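Local coordinates for A rubisco-like protein (Burkholderia fungorum, PDB 3NWR), which is a dimeric rubisco-like protein, probably a lyase, with a fold related to that of the rubisco large chain, at residues Ala105-Leu110 / Cys265-Ile270; Ala260-Cys265 / Thr306-Ser311; Arg337-Pro342 / Asp349-Ala354. All coordinates share one frame; numbering follows the deposited sequence.

Contact 1: Ala105-Leu110 / Cys265-Ile270; sequences ANLPTL and CGFSAI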
# COMPACT_ATOMS: atom_id res chain seq x y z
N ALA A 105 13.36 6.59 13.85
CA ALA A 105 12.03 7.18 13.64
C ALA A 105 11.67 7.27 12.16
O ALA A 105 11.32 8.33 11.66
CB ALA A 105 11.94 8.56 14.30
N ASN A 106 11.75 6.13 11.50
CA ASN A 106 11.59 6.03 10.06
C ASN A 106 10.30 5.26 9.78
O ASN A 106 10.26 4.02 9.88
CB ASN A 106 12.80 5.27 9.50
CG ASN A 106 12.86 5.29 7.98
OD1 ASN A 106 11.93 4.86 7.30
ND2 ASN A 106 13.98 5.78 7.43
N LEU A 107 9.24 5.99 9.44
CA LEU A 107 7.91 5.41 9.32
C LEU A 107 7.80 4.35 8.22
O LEU A 107 7.33 3.24 8.48
CB LEU A 107 6.85 6.51 9.14
CG LEU A 107 5.39 6.05 9.11
CD1 LEU A 107 5.06 5.07 10.25
CD2 LEU A 107 4.46 7.26 9.17
N PRO A 108 8.22 4.66 6.98
CA PRO A 108 8.09 3.60 5.97
C PRO A 108 9.00 2.38 6.23
O PRO A 108 8.62 1.26 5.88
CB PRO A 108 8.42 4.31 4.66
CG PRO A 108 9.29 5.49 5.06
CD PRO A 108 8.72 5.93 6.40
N THR A 109 10.16 2.56 6.85
CA THR A 109 10.97 1.39 7.19
C THR A 109 10.40 0.63 8.39
O THR A 109 10.55 -0.59 8.47
CB THR A 109 12.45 1.76 7.34
OG1 THR A 109 12.89 2.31 6.10
CG2 THR A 109 13.29 0.51 7.66
N LEU A 110 9.70 1.32 9.28
CA LEU A 110 8.95 0.63 10.32
C LEU A 110 7.95 -0.32 9.66
O LEU A 110 7.85 -1.49 10.04
CB LEU A 110 8.23 1.65 11.22
CG LEU A 110 7.24 1.08 12.23
CD1 LEU A 110 7.92 0.06 13.12
CD2 LEU A 110 6.58 2.17 13.07
N CYS A 265 -0.78 7.54 -1.64
CA CYS A 265 0.14 8.63 -1.36
C CYS A 265 1.39 8.10 -0.66
O CYS A 265 2.52 8.48 -1.03
CB CYS A 265 -0.54 9.69 -0.49
SG CYS A 265 -1.80 10.64 -1.38
N GLY A 266 1.19 7.22 0.32
CA GLY A 266 2.29 6.63 1.07
C GLY A 266 2.70 7.36 2.33
O GLY A 266 2.52 8.58 2.45
N PHE A 267 3.26 6.61 3.28
CA PHE A 267 3.72 7.22 4.53
C PHE A 267 4.71 8.35 4.26
O PHE A 267 4.67 9.38 4.93
CB PHE A 267 4.38 6.18 5.44
CG PHE A 267 3.47 5.06 5.88
CD1 PHE A 267 2.40 5.32 6.73
CD2 PHE A 267 3.71 3.75 5.48
CE1 PHE A 267 1.56 4.29 7.16
CE2 PHE A 267 2.89 2.70 5.91
CZ PHE A 267 1.80 2.97 6.75
N SER A 268 5.63 8.14 3.31
CA SER A 268 6.67 9.13 3.03
C SER A 268 6.08 10.47 2.61
O SER A 268 6.53 11.53 3.06
CB SER A 268 7.60 8.61 1.93
OG SER A 268 8.26 7.44 2.36
N ALA A 269 5.09 10.42 1.73
CA ALA A 269 4.46 11.65 1.25
C ALA A 269 3.61 12.30 2.34
O ALA A 269 3.65 13.52 2.53
CB ALA A 269 3.60 11.37 0.02
N ILE A 270 2.81 11.49 3.04
CA ILE A 270 1.89 12.08 4.00
C ILE A 270 2.62 12.72 5.19
O ILE A 270 2.23 13.80 5.64
CB ILE A 270 0.82 11.08 4.46
CG1 ILE A 270 -0.04 10.62 3.27
CG2 ILE A 270 -0.04 11.68 5.58
CD1 ILE A 270 -0.77 11.73 2.52
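Leu107 lays its CG and CD2 against the root of the Phe267 side chain, with CD2 3.7 Å from Phe267 CD1 and CG 3.8 Å from Phe267 CB. The leucine branch lies roughly perpendicular to the phenylalanine side chain. Leu107 CG lies anti to the backbone N (chi1 -175°), which carries the branched end across to Phe267. Pro108 packs beside Leu107, and its CG packs on Ser268 OG at 3.5 Å. The hydroxyl's hydrogen bond is to Asp238 O of the second subunit.

Each segment contains the start of a helix. Asn106 is the N-cap of helix 107-114: its OD1 accepts from Thr109 N at 2.9 Å and from Thr109 OG1 at 3.0 Å, both from the same face of the amide. Its ND2 donates to Thr237 O of the second subunit. Gly266 is the N-cap of helix 267-276, with a positive phi that suits glycine.

The contact joins the N-terminal domain to the catalytic domain, two helix starts meeting mainly through apolar side chains. Between the segments the cohesion is van der Waals packing. Ser268 OG and Asn106 ND2 are satisfied by the second subunit, so the domain junction is also part of the dimer interface.

Contact 2: Ala260-Cys265 / Thr306-Ser311; sequences ASINWC and TLWRLS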
# COMPACT_ATOMS: atom_id res chain seq x y z
N ALA A 260 -6.66 13.02 1.56
CA ALA A 260 -5.67 12.29 0.76
C ALA A 260 -5.94 10.79 0.82
O ALA A 260 -6.32 10.27 1.87
CB ALA A 260 -4.24 12.59 1.26
N SER A 261 -5.76 10.12 -0.32
CA SER A 261 -5.85 8.66 -0.38
C SER A 261 -4.55 8.10 0.16
O SER A 261 -3.58 7.89 -0.58
CB SER A 261 -6.10 8.20 -1.81
OG SER A 261 -7.38 8.64 -2.24
N ILE A 262 -4.53 7.87 1.47
CA ILE A 262 -3.27 7.54 2.15
C ILE A 262 -2.49 6.36 1.57
O ILE A 262 -1.27 6.42 1.48
CB ILE A 262 -3.48 7.34 3.66
CG1 ILE A 262 -4.66 6.38 3.93
CG2 ILE A 262 -3.72 8.70 4.33
CD1 ILE A 262 -4.80 5.94 5.41
N ASN A 263 -3.18 5.28 1.20
CA ASN A 263 -2.45 4.10 0.74
C ASN A 263 -1.62 4.38 -0.50
O ASN A 263 -0.52 3.85 -0.65
CB ASN A 263 -3.39 2.94 0.49
CG ASN A 263 -4.08 2.48 1.75
OD1 ASN A 263 -3.43 2.33 2.80
ND2 ASN A 263 -5.39 2.29 1.68
N TRP A 264 -2.15 5.22 -1.38
CA TRP A 264 -1.49 5.46 -2.66
C TRP A 264 -0.53 6.64 -2.58
O TRP A 264 0.44 6.71 -3.34
CB TRP A 264 -2.56 5.69 -3.74
CG TRP A 264 -3.68 4.69 -3.66
CD1 TRP A 264 -5.01 4.96 -3.57
CD2 TRP A 264 -3.55 3.26 -3.65
NE1 TRP A 264 -5.72 3.79 -3.51
CE2 TRP A 264 -4.85 2.73 -3.56
CE3 TRP A 264 -2.47 2.38 -3.72
CZ2 TRP A 264 -5.10 1.36 -3.53
CZ3 TRP A 264 -2.72 1.01 -3.69
CH2 TRP A 264 -4.02 0.52 -3.60
N CYS A 265 -0.78 7.54 -1.64
CA CYS A 265 0.14 8.63 -1.36
C CYS A 265 1.39 8.10 -0.66
O CYS A 265 2.52 8.48 -1.03
CB CYS A 265 -0.54 9.69 -0.49
SG CYS A 265 -1.80 10.64 -1.38
N THR A 306 -2.33 2.46 13.67
CA THR A 306 -1.13 2.86 14.40
C THR A 306 -0.11 3.49 13.45
O THR A 306 0.34 4.62 13.66
CB THR A 306 -0.49 1.69 15.15
OG1 THR A 306 -1.40 1.20 16.15
CG2 THR A 306 0.81 2.13 15.81
N LEU A 307 0.23 2.76 12.39
CA LEU A 307 1.20 3.27 11.42
C LEU A 307 0.73 4.58 10.81
O LEU A 307 1.49 5.54 10.74
CB LEU A 307 1.44 2.24 10.32
CG LEU A 307 2.06 0.93 10.79
CD1 LEU A 307 2.02 -0.06 9.64
CD2 LEU A 307 3.48 1.17 11.26
N TRP A 308 -0.53 4.63 10.38
CA TRP A 308 -1.03 5.87 9.78
C TRP A 308 -1.08 7.05 10.75
O TRP A 308 -0.81 8.18 10.36
CB TRP A 308 -2.35 5.64 9.02
CG TRP A 308 -2.01 5.10 7.69
CD1 TRP A 308 -2.15 3.81 7.22
CD2 TRP A 308 -1.35 5.83 6.66
NE1 TRP A 308 -1.63 3.72 5.94
CE2 TRP A 308 -1.14 4.95 5.58
CE3 TRP A 308 -0.93 7.16 6.54
CZ2 TRP A 308 -0.53 5.36 4.40
CZ3 TRP A 308 -0.32 7.56 5.38
CH2 TRP A 308 -0.12 6.66 4.32
N ARG A 309 -1.39 6.79 12.01
CA ARG A 309 -1.42 7.89 12.97
C ARG A 309 -0.03 8.50 13.19
O ARG A 309 0.08 9.68 13.53
CB ARG A 309 -2.08 7.43 14.26
CG ARG A 309 -3.60 7.43 14.14
CD ARG A 309 -4.29 6.69 15.26
NE ARG A 309 -4.10 7.33 16.56
CZ ARG A 309 -4.67 6.88 17.68
NH1 ARG A 309 -4.46 7.51 18.83
NH2 ARG A 309 -5.46 5.80 17.63
N LEU A 310 1.02 7.71 12.98
CA LEU A 310 2.38 8.25 13.08
C LEU A 310 2.68 9.30 12.01
O LEU A 310 3.64 10.07 12.15
CB LEU A 310 3.43 7.13 13.04
CG LEU A 310 3.32 6.09 14.15
CD1 LEU A 310 4.32 4.95 13.95
CD2 LEU A 310 3.51 6.73 15.53
N SER A 311 1.89 9.34 10.94
CA SER A 311 2.08 10.37 9.92
C SER A 311 1.36 11.67 10.26
O SER A 311 1.53 12.69 9.58
CB SER A 311 1.61 9.89 8.54
OG SER A 311 0.19 9.83 8.49
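Ile262 carries CG1 between its backbone N and carbonyl carbon (chi1 49°), and from there the chain runs out extended across the indole of Trp308. Where they overlap, the two side chains point in opposite directions. Ile262 CB stands over the face of the six-membered ring, 3.5 Å from its centroid and 11° off the normal, which makes a CH-pi contact. CG2 reaches Trp308 CZ3 at 3.7 Å. CD1 lies farther along, over the same indole, 3.7 Å from Trp308 CG and offset toward the rim. The backbone joins in, as Ile262 O approaches Trp308 CH2 to 3.1 Å.

Asn263 comes to the indole obliquely, its amide plane 73° from the ring plane. Its OD1 packs 3.9 Å from Trp308 NE1, but the oxygen's hydrogen bond is to Tyr304 OH. ND2 donates to Asn286 O. Within 306-311, Ser311 OG donates to Trp308 O at 2.7 Å, in the carbonyl plane. Ser311 N donates to the same oxygen.

Strand 257-261 of the catalytic barrel passes directly into helix 262-265 here, and the indole comes from helix 301-309. Dispersion and CH-pi packing carry the contact. The polar needs of the Asn263 amide are met by Tyr304 and Asn286, so what it adds against the indole is packing.

Contact 3: Arg337-Pro342 / Asp349-Ala354; sequences RDCATP and DAVLPA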
# COMPACT_ATOMS: atom_id res chain seq x y z
N ARG A 337 -13.10 2.31 18.13
CA ARG A 337 -12.50 2.37 19.45
C ARG A 337 -10.99 2.55 19.39
O ARG A 337 -10.40 3.25 20.23
CB ARG A 337 -12.93 1.15 20.28
CG ARG A 337 -14.42 1.22 20.60
CD ARG A 337 -14.94 0.03 21.38
NE ARG A 337 -16.34 0.24 21.73
CZ ARG A 337 -17.13 -0.69 22.25
NH1 ARG A 337 -16.66 -1.92 22.47
NH2 ARG A 337 -18.39 -0.40 22.54
N ASP A 338 -10.36 1.97 18.37
CA ASP A 338 -8.93 2.18 18.14
C ASP A 338 -8.62 3.67 17.98
O ASP A 338 -7.66 4.19 18.57
CB ASP A 338 -8.45 1.43 16.90
CG ASP A 338 -8.32 -0.06 17.11
OD1 ASP A 338 -8.08 -0.51 18.26
OD2 ASP A 338 -8.42 -0.80 16.10
N CYS A 339 -9.42 4.36 17.18
CA CYS A 339 -9.22 5.78 16.89
C CYS A 339 -9.18 6.62 18.16
O CYS A 339 -8.40 7.57 18.27
CB CYS A 339 -10.31 6.31 15.97
SG CYS A 339 -10.24 5.68 14.28
N ALA A 340 -10.02 6.24 19.12
CA ALA A 340 -10.13 7.00 20.37
C ALA A 340 -9.07 6.61 21.40
O ALA A 340 -8.89 7.29 22.41
CB ALA A 340 -11.52 6.82 20.97
N THR A 341 -8.36 5.52 21.15
CA THR A 341 -7.37 5.02 22.08
C THR A 341 -6.01 5.66 21.79
O THR A 341 -5.50 5.51 20.68
CB THR A 341 -7.25 3.49 21.96
OG1 THR A 341 -8.54 2.89 22.17
CG2 THR A 341 -6.23 2.91 22.97
N PRO A 342 -5.43 6.38 22.76
CA PRO A 342 -4.09 6.96 22.52
C PRO A 342 -3.09 5.87 22.18
O PRO A 342 -3.18 4.75 22.69
CB PRO A 342 -3.74 7.61 23.87
CG PRO A 342 -5.06 7.88 24.51
CD PRO A 342 -5.94 6.72 24.10
N ASP A 349 -3.34 11.59 21.66
CA ASP A 349 -3.22 11.71 20.22
C ASP A 349 -4.37 11.01 19.47
O ASP A 349 -4.18 10.52 18.35
CB ASP A 349 -1.88 11.11 19.78
CG ASP A 349 -1.74 9.65 20.16
OD1 ASP A 349 -2.69 9.08 20.73
OD2 ASP A 349 -0.68 9.05 19.89
N ALA A 350 -5.54 10.95 20.07
CA ALA A 350 -6.68 10.32 19.41
C ALA A 350 -7.01 11.02 18.10
O ALA A 350 -6.73 12.21 17.91
CB ALA A 350 -7.91 10.31 20.35
N VAL A 351 -7.60 10.26 17.18
CA VAL A 351 -8.07 10.83 15.92
C VAL A 351 -9.58 10.67 15.83
O VAL A 351 -10.18 9.88 16.55
CB VAL A 351 -7.37 10.18 14.69
CG1 VAL A 351 -5.87 10.46 14.73
CG2 VAL A 351 -7.66 8.68 14.62
N LEU A 352 -10.18 11.43 14.92
CA LEU A 352 -11.62 11.44 14.76
C LEU A 352 -12.05 10.31 13.84
O LEU A 352 -11.62 10.26 12.69
CB LEU A 352 -12.06 12.77 14.17
CG LEU A 352 -13.57 13.04 14.08
CD1 LEU A 352 -14.19 13.24 15.46
CD2 LEU A 352 -13.81 14.26 13.20
N PRO A 353 -12.90 9.38 14.33
CA PRO A 353 -13.38 8.32 13.44
C PRO A 353 -14.48 8.84 12.53
O PRO A 353 -15.36 9.61 12.96
CB PRO A 353 -13.92 7.26 14.41
CG PRO A 353 -14.40 8.07 15.59
CD PRO A 353 -13.39 9.22 15.71
N ALA A 354 -14.41 8.45 11.26
CA ALA A 354 -15.42 8.79 10.28
C ALA A 354 -16.21 7.54 9.89
O ALA A 354 -15.67 6.59 9.33
CB ALA A 354 -14.79 9.44 9.04
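The last turn of helix 329-340 runs beside the approach to strand 352-355, with CA atoms 5.3 Å apart at Cys339 and Val351 and 4.9 Å at Ala340 and Ala350. Val351 N donates to Cys339 O at 3.0 Å with an N-H...O angle of 159°, which ties the helix end to the incoming chain.

Cys339 is the most covered residue of the contact. Its SG lies anti to the carbonyl carbon (chi1 -69°), and this turns the sulfur toward Pro353, 4.0 Å from Pro353 CB. Cys339 CB meets Val351 CG2 at 3.8 Å. Ala350 packs next to the backbone bond, its CB 3.5 Å from Cys339 O.

At the other end, Asp349 OD1 comes 3.1 Å from Pro342 CA. The carboxylate is gripped from outside the two segments: OD1 takes Arg309 NH1 and Leu343 N, and OD2 forms a salt bridge with Arg139 NE. Thr341 OG1 donates to Arg337 O, above the plane of that carbonyl.

These residues belong to the beta-alpha-beta unit of strand 315-319, helix 329-340 and strand 352-355 in the catalytic TIM barrel. Cys339 also packs on Met316 and Val318 of strand 315-319. Helix 301-309 lies alongside, with Arg309 against Val351.

Contacts 1 and 2 are neighbours, their centres 8 Å apart, and share Cys265. Helices 262-265 and 267-276 follow each other. Phe267 of contact 1 meets the ring of Trp308 of contact 2, with CE1 3.2 Å from Trp308 CE2. Both contacts touch the second subunit. Contact 3 lies 14 Å from contact 2, centre to centre, and Arg309 joins them, its NH1 2.9 Å from Thr341 O in a probable hydrogen bond. Contact 3 is 20 Å from contact 1, centre to centre, and does not touch it. Contacts 2 and 3 reach the same barrel sheet. The barrel domain also carries the carboxylated Lys195, consistent with an active site like that of rubisco.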